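PDB 4IRT: uncharacterized protein, which is of unknown function but carries a BNR repeat-like domain and is a putative neuraminidase, which would release sialic acid from glycans. Local coordinates for residues I75-S89 with P127-F139. Sequence-based numbering, arbitrary orientation.
Sequences IISMMIDGEGYIHVS and PEFYPLSGGDLLF
Strands 76-80 and 127-131 run nearly parallel, 17° apart and 6.2 Å between axes at closest approach, their sheets meeting face to face through side chains. Phe-129 fills the middle: its CB meets Met-79 CB at 3.4 Å, while the ring edge points at Ser-77 O and Ser-89 N. With CG anti to the backbone N (chi1 -177°) and two further bends, selenomethionine Met-79 turns SE to Pro-131 CD and CG to Leu-137 CD2. Such packing of successive sheets is the principle of the beta-propeller, the clan of the BNR repeat family; here the first two strands of one blade pack on those of the next, the first being, as in propellers generally, innermost. Leu-137 CD1 sits over the His-87 ring (CH-pi, 3.6 Å to its centroid). In the ring plane, His-87 NE2 donates to Asp-81 OD2 (2.7 Å, 171°); Asp-81 OD1 accepts from Glu-83 N, making an Asx turn, and from Tyr-85 N, on opposite faces. With an alanine at Asp-81, His-87 NE2 would probably lose its acceptor and the turn its anchor. At the ends, Gly-82 N bonds Gly-135 O (3.0 Å), their CA atoms 3.7 Å apart, too close for side chains, and Ser-77 OG donates to Pro-127 O (2.6 Å).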
loop_
_atom_site.group_PDB
_atom_site.type_symbol
_atom_site.label_atom_id
_atom_site.label_comp_id
_atom_site.label_asym_id
_atom_site.label_seq_id
_atom_site.Cartn_x
_atom_site.Cartn_y
_atom_site.Cartn_z
ATOM N N ILE A 75 -0.255 6.908 -9.563
ATOM C CA ILE A 75 -0.293 5.445 -9.626
ATOM C C ILE A 75 -1.636 4.849 -10.034
ATOM O O ILE A 75 -2.673 5.525 -10.027
ATOM C CB ILE A 75 0.135 4.846 -8.273
ATOM C CG1 ILE A 75 -0.845 5.267 -7.159
ATOM C CG2 ILE A 75 1.548 5.292 -7.954
ATOM C CD1 ILE A 75 -1.803 4.186 -6.781
ATOM N N ILE A 76 -1.589 3.570 -10.346
ATOM C CA ILE A 76 -2.750 2.738 -10.622
ATOM C C ILE A 76 -2.969 1.819 -9.406
ATOM O O ILE A 76 -2.046 1.080 -8.978
ATOM C CB ILE A 76 -2.484 1.805 -11.818
ATOM C CG1 ILE A 76 -2.131 2.577 -13.093
ATOM C CG2 ILE A 76 -3.682 0.867 -12.057
ATOM C CD1 ILE A 76 -1.188 1.796 -14.001
ATOM N N SER A 77 -4.186 1.818 -8.889
ATOM C CA SER A 77 -4.626 0.811 -7.935
ATOM C C SER A 77 -5.814 0.041 -8.514
ATOM O O SER A 77 -6.766 0.641 -9.059
ATOM C CB SER A 77 -5.064 1.465 -6.617
ATOM O OG SER A 77 -3.971 1.901 -5.815
HETATM N N MSE A 78 -5.775 -1.281 -8.352
HETATM C CA MSE A 78 -6.823 -2.182 -8.827
HETATM C C MSE A 78 -7.291 -3.143 -7.757
HETATM O O MSE A 78 -6.630 -3.336 -6.709
HETATM C CB MSE A 78 -6.321 -2.957 -10.042
HETATM C CG MSE A 78 -5.576 -4.212 -9.663
HETATM SE SE MSE A 78 -4.547 -5.099 -11.072
HETATM C CE MSE A 78 -5.933 -5.319 -12.362
HETATM N N MSE A 79 -8.447 -3.765 -8.012
HETATM C CA MSE A 79 -9.028 -4.770 -7.118
HETATM C C MSE A 79 -10.112 -5.505 -7.852
HETATM O O MSE A 79 -10.670 -4.987 -8.810
HETATM C CB MSE A 79 -9.629 -4.083 -5.884
HETATM C CG MSE A 79 -10.215 -4.997 -4.810
HETATM SE SE MSE A 79 -8.991 -6.368 -4.152
HETATM C CE MSE A 79 -7.457 -5.285 -3.703
ATOM N N ILE A 80 -10.422 -6.724 -7.412
ATOM C CA ILE A 80 -11.475 -7.536 -8.015
ATOM C C ILE A 80 -12.593 -7.677 -6.990
ATOM O O ILE A 80 -12.336 -7.952 -5.808
ATOM C CB ILE A 80 -10.995 -8.946 -8.389
ATOM C CG1 ILE A 80 -9.613 -8.929 -9.081
ATOM C CG2 ILE A 80 -12.053 -9.653 -9.258
ATOM C CD1 ILE A 80 -9.580 -8.348 -10.461
ATOM N N ASP A 81 -13.825 -7.461 -7.424
ATOM C CA ASP A 81 -14.984 -7.611 -6.538
ATOM C C ASP A 81 -15.469 -9.066 -6.541
ATOM O O ASP A 81 -14.914 -9.913 -7.250
ATOM C CB ASP A 81 -16.095 -6.579 -6.855
ATOM C CG ASP A 81 -16.813 -6.826 -8.195
ATOM O OD1 ASP A 81 -16.783 -7.955 -8.715
ATOM O OD2 ASP A 81 -17.423 -5.853 -8.724
ATOM N N GLY A 82 -16.530 -9.343 -5.795
ATOM C CA GLY A 82 -17.003 -10.711 -5.603
ATOM C C GLY A 82 -17.546 -11.380 -6.851
ATOM O O GLY A 82 -17.708 -12.592 -6.862
ATOM N N GLU A 83 -17.911 -10.594 -7.862
ATOM C CA GLU A 83 -18.443 -11.110 -9.116
ATOM C C GLU A 83 -17.351 -11.167 -10.153
ATOM O O GLU A 83 -17.578 -11.625 -11.262
ATOM C CB GLU A 83 -19.603 -10.242 -9.611
ATOM C CG GLU A 83 -20.926 -10.545 -8.918
ATOM C CD GLU A 83 -21.994 -9.491 -9.152
ATOM O OE1 GLU A 83 -21.740 -8.442 -9.792
ATOM O OE2 GLU A 83 -23.103 -9.698 -8.642
ATOM N N GLY A 84 -16.144 -10.772 -9.785
ATOM C CA GLY A 84 -15.022 -10.950 -10.665
ATOM C C GLY A 84 -14.738 -9.759 -11.571
ATOM O O GLY A 84 -13.976 -9.902 -12.520
ATOM N N TYR A 85 -15.344 -8.608 -11.297
ATOM C CA TYR A 85 -15.103 -7.382 -12.071
ATOM C C TYR A 85 -13.829 -6.713 -11.557
ATOM O O TYR A 85 -13.605 -6.634 -10.355
ATOM C CB TYR A 85 -16.267 -6.379 -11.976
ATOM C CG TYR A 85 -17.488 -6.809 -12.718
ATOM C CD1 TYR A 85 -18.451 -7.596 -12.111
ATOM C CD2 TYR A 85 -17.689 -6.420 -14.027
ATOM C CE1 TYR A 85 -19.581 -8.011 -12.801
ATOM C CE2 TYR A 85 -18.803 -6.828 -14.734
ATOM C CZ TYR A 85 -19.749 -7.625 -14.120
ATOM O OH TYR A 85 -20.861 -8.037 -14.835
ATOM N N ILE A 86 -12.980 -6.283 -12.482
ATOM C CA ILE A 86 -11.854 -5.446 -12.120
ATOM C C ILE A 86 -12.377 -4.024 -11.881
ATOM O O ILE A 86 -13.136 -3.496 -12.702
ATOM C CB ILE A 86 -10.774 -5.360 -13.222
ATOM C CG1 ILE A 86 -10.216 -6.735 -13.587
ATOM C CG2 ILE A 86 -9.652 -4.425 -12.773
ATOM C CD1 ILE A 86 -9.350 -6.747 -14.835
ATOM N N HIS A 87 -12.002 -3.438 -10.739
ATOM C CA HIS A 87 -12.177 -2.027 -10.476
ATOM C C HIS A 87 -10.785 -1.393 -10.493
ATOM O O HIS A 87 -9.870 -1.924 -9.874
ATOM C CB HIS A 87 -12.762 -1.818 -9.092
ATOM C CG HIS A 87 -14.137 -2.368 -8.929
ATOM N ND1 HIS A 87 -15.239 -1.570 -8.712
ATOM C CD2 HIS A 87 -14.597 -3.642 -8.978
ATOM C CE1 HIS A 87 -16.317 -2.331 -8.618
ATOM N NE2 HIS A 87 -15.951 -3.592 -8.749
ATOM N N VAL A 88 -10.634 -0.267 -11.179
ATOM C CA VAL A 88 -9.332 0.350 -11.303
ATOM C C VAL A 88 -9.443 1.871 -11.260
ATOM O O VAL A 88 -10.320 2.471 -11.879
ATOM C CB VAL A 88 -8.600 -0.132 -12.578
ATOM C CG1 VAL A 88 -9.320 0.337 -13.828
ATOM C CG2 VAL A 88 -7.148 0.313 -12.574
ATOM N N SER A 89 -8.528 2.486 -10.525
ATOM C CA SER A 89 -8.483 3.922 -10.366
ATOM C C SER A 89 -7.022 4.340 -10.514
ATOM O O SER A 89 -6.122 3.673 -10.005
ATOM C CB SER A 89 -9.096 4.328 -9.006
ATOM O OG SER A 89 -9.213 5.743 -8.878
ATOM N N PRO A 127 -5.468 6.767 -4.750
ATOM C CA PRO A 127 -6.546 5.785 -4.747
ATOM C C PRO A 127 -6.092 4.430 -4.184
ATOM O O PRO A 127 -5.012 3.954 -4.549
ATOM C CB PRO A 127 -6.896 5.648 -6.237
ATOM C CG PRO A 127 -5.565 5.938 -6.942
ATOM C CD PRO A 127 -4.946 7.033 -6.115
ATOM N N GLU A 128 -6.900 3.853 -3.293
ATOM C CA GLU A 128 -6.640 2.538 -2.698
ATOM C C GLU A 128 -7.929 1.744 -2.593
ATOM O O GLU A 128 -8.932 2.287 -2.133
ATOM C CB GLU A 128 -6.092 2.652 -1.266
ATOM C CG GLU A 128 -4.903 3.559 -1.025
ATOM C CD GLU A 128 -4.749 3.931 0.469
ATOM O OE1 GLU A 128 -5.128 3.153 1.358
ATOM O OE2 GLU A 128 -4.290 5.044 0.776
ATOM N N PHE A 129 -7.874 0.456 -2.971
ATOM C CA PHE A 129 -8.979 -0.473 -2.851
ATOM C C PHE A 129 -8.649 -1.547 -1.801
ATOM O O PHE A 129 -7.501 -1.967 -1.682
ATOM C CB PHE A 129 -9.240 -1.199 -4.165
ATOM C CG PHE A 129 -9.842 -0.341 -5.250
ATOM C CD1 PHE A 129 -11.200 -0.072 -5.275
ATOM C CD2 PHE A 129 -9.051 0.139 -6.286
ATOM C CE1 PHE A 129 -11.743 0.714 -6.273
ATOM C CE2 PHE A 129 -9.594 0.902 -7.288
ATOM C CZ PHE A 129 -10.952 1.174 -7.291
ATOM N N TYR A 130 -9.684 -2.035 -1.112
ATOM C CA TYR A 130 -9.589 -3.166 -0.189
ATOM C C TYR A 130 -10.852 -3.979 -0.323
ATOM O O TYR A 130 -11.962 -3.422 -0.425
ATOM C CB TYR A 130 -9.419 -2.692 1.265
ATOM C CG TYR A 130 -8.285 -1.713 1.432
ATOM C CD1 TYR A 130 -6.988 -2.156 1.649
ATOM C CD2 TYR A 130 -8.501 -0.329 1.304
ATOM C CE1 TYR A 130 -5.937 -1.270 1.766
ATOM C CE2 TYR A 130 -7.452 0.561 1.397
ATOM C CZ TYR A 130 -6.175 0.091 1.625
ATOM O OH TYR A 130 -5.131 0.958 1.718
ATOM N N PRO A 131 -10.718 -5.316 -0.303
ATOM C CA PRO A 131 -11.895 -6.157 -0.376
ATOM C C PRO A 131 -12.530 -6.371 0.997
ATOM O O PRO A 131 -11.818 -6.541 1.984
ATOM C CB PRO A 131 -11.321 -7.478 -0.897
ATOM C CG PRO A 131 -10.015 -7.546 -0.222
ATOM C CD PRO A 131 -9.495 -6.119 -0.150
ATOM N N LEU A 132 -13.855 -6.387 1.042
ATOM C CA LEU A 132 -14.605 -6.567 2.272
ATOM C C LEU A 132 -15.228 -7.949 2.218
ATOM O O LEU A 132 -15.349 -8.543 1.139
ATOM C CB LEU A 132 -15.724 -5.532 2.375
ATOM C CG LEU A 132 -15.247 -4.073 2.449
ATOM C CD1 LEU A 132 -16.468 -3.165 2.486
ATOM C CD2 LEU A 132 -14.358 -3.862 3.670
ATOM N N SER A 133 -15.637 -8.449 3.375
ATOM C CA SER A 133 -16.321 -9.745 3.429
ATOM C C SER A 133 -17.570 -9.720 2.562
ATOM O O SER A 133 -18.258 -8.713 2.499
ATOM C CB SER A 133 -16.680 -10.104 4.873
ATOM O OG SER A 133 -15.536 -10.637 5.492
ATOM N N GLY A 134 -17.809 -10.809 1.843
ATOM C CA GLY A 134 -18.998 -10.952 1.030
ATOM C C GLY A 134 -18.923 -10.427 -0.397
ATOM O O GLY A 134 -19.913 -10.462 -1.107
ATOM N N GLY A 135 -17.790 -9.888 -0.819
ATOM C CA GLY A 135 -17.652 -9.454 -2.203
ATOM C C GLY A 135 -17.713 -7.958 -2.457
ATOM O O GLY A 135 -17.339 -7.527 -3.532
ATOM N N ASP A 136 -18.131 -7.186 -1.448
ATOM C CA ASP A 136 -18.159 -5.722 -1.519
ATOM C C ASP A 136 -16.711 -5.182 -1.556
ATOM O O ASP A 136 -15.767 -5.908 -1.232
ATOM C CB ASP A 136 -18.895 -5.127 -0.316
ATOM C CG ASP A 136 -20.414 -5.228 -0.435
ATOM O OD1 ASP A 136 -20.919 -5.882 -1.370
ATOM O OD2 ASP A 136 -21.096 -4.650 0.438
ATOM N N LEU A 137 -16.545 -3.922 -1.945
ATOM C CA LEU A 137 -15.234 -3.289 -1.918
ATOM C C LEU A 137 -15.230 -2.026 -1.077
ATOM O O LEU A 137 -16.264 -1.373 -0.915
ATOM C CB LEU A 137 -14.732 -2.927 -3.319
ATOM C CG LEU A 137 -14.513 -4.061 -4.306
ATOM C CD1 LEU A 137 -13.925 -3.525 -5.601
ATOM C CD2 LEU A 137 -13.656 -5.144 -3.674
ATOM N N LEU A 138 -14.050 -1.698 -0.552
ATOM C CA LEU A 138 -13.774 -0.404 0.067
ATOM C C LEU A 138 -12.864 0.396 -0.846
ATOM O O LEU A 138 -11.966 -0.168 -1.466
ATOM C CB LEU A 138 -13.059 -0.613 1.394
ATOM C CG LEU A 138 -13.213 0.503 2.408
ATOM C CD1 LEU A 138 -14.605 0.500 3.027
ATOM C CD2 LEU A 138 -12.147 0.367 3.487
ATOM N N PHE A 139 -13.093 1.704 -0.917
ATOM C CA PHE A 139 -12.201 2.604 -1.627
ATOM C C PHE A 139 -11.856 3.735 -0.693
ATOM O O PHE A 139 -12.717 4.300 -0.046
ATOM C CB PHE A 139 -12.844 3.163 -2.868
ATOM C CG PHE A 139 -11.927 4.023 -3.734
ATOM C CD1 PHE A 139 -10.884 3.456 -4.460
ATOM C CD2 PHE A 139 -12.178 5.372 -3.883
ATOM C CE1 PHE A 139 -10.103 4.231 -5.316
ATOM C CE2 PHE A 139 -11.408 6.153 -4.723
ATOM C CZ PHE A 139 -10.377 5.591 -5.442
#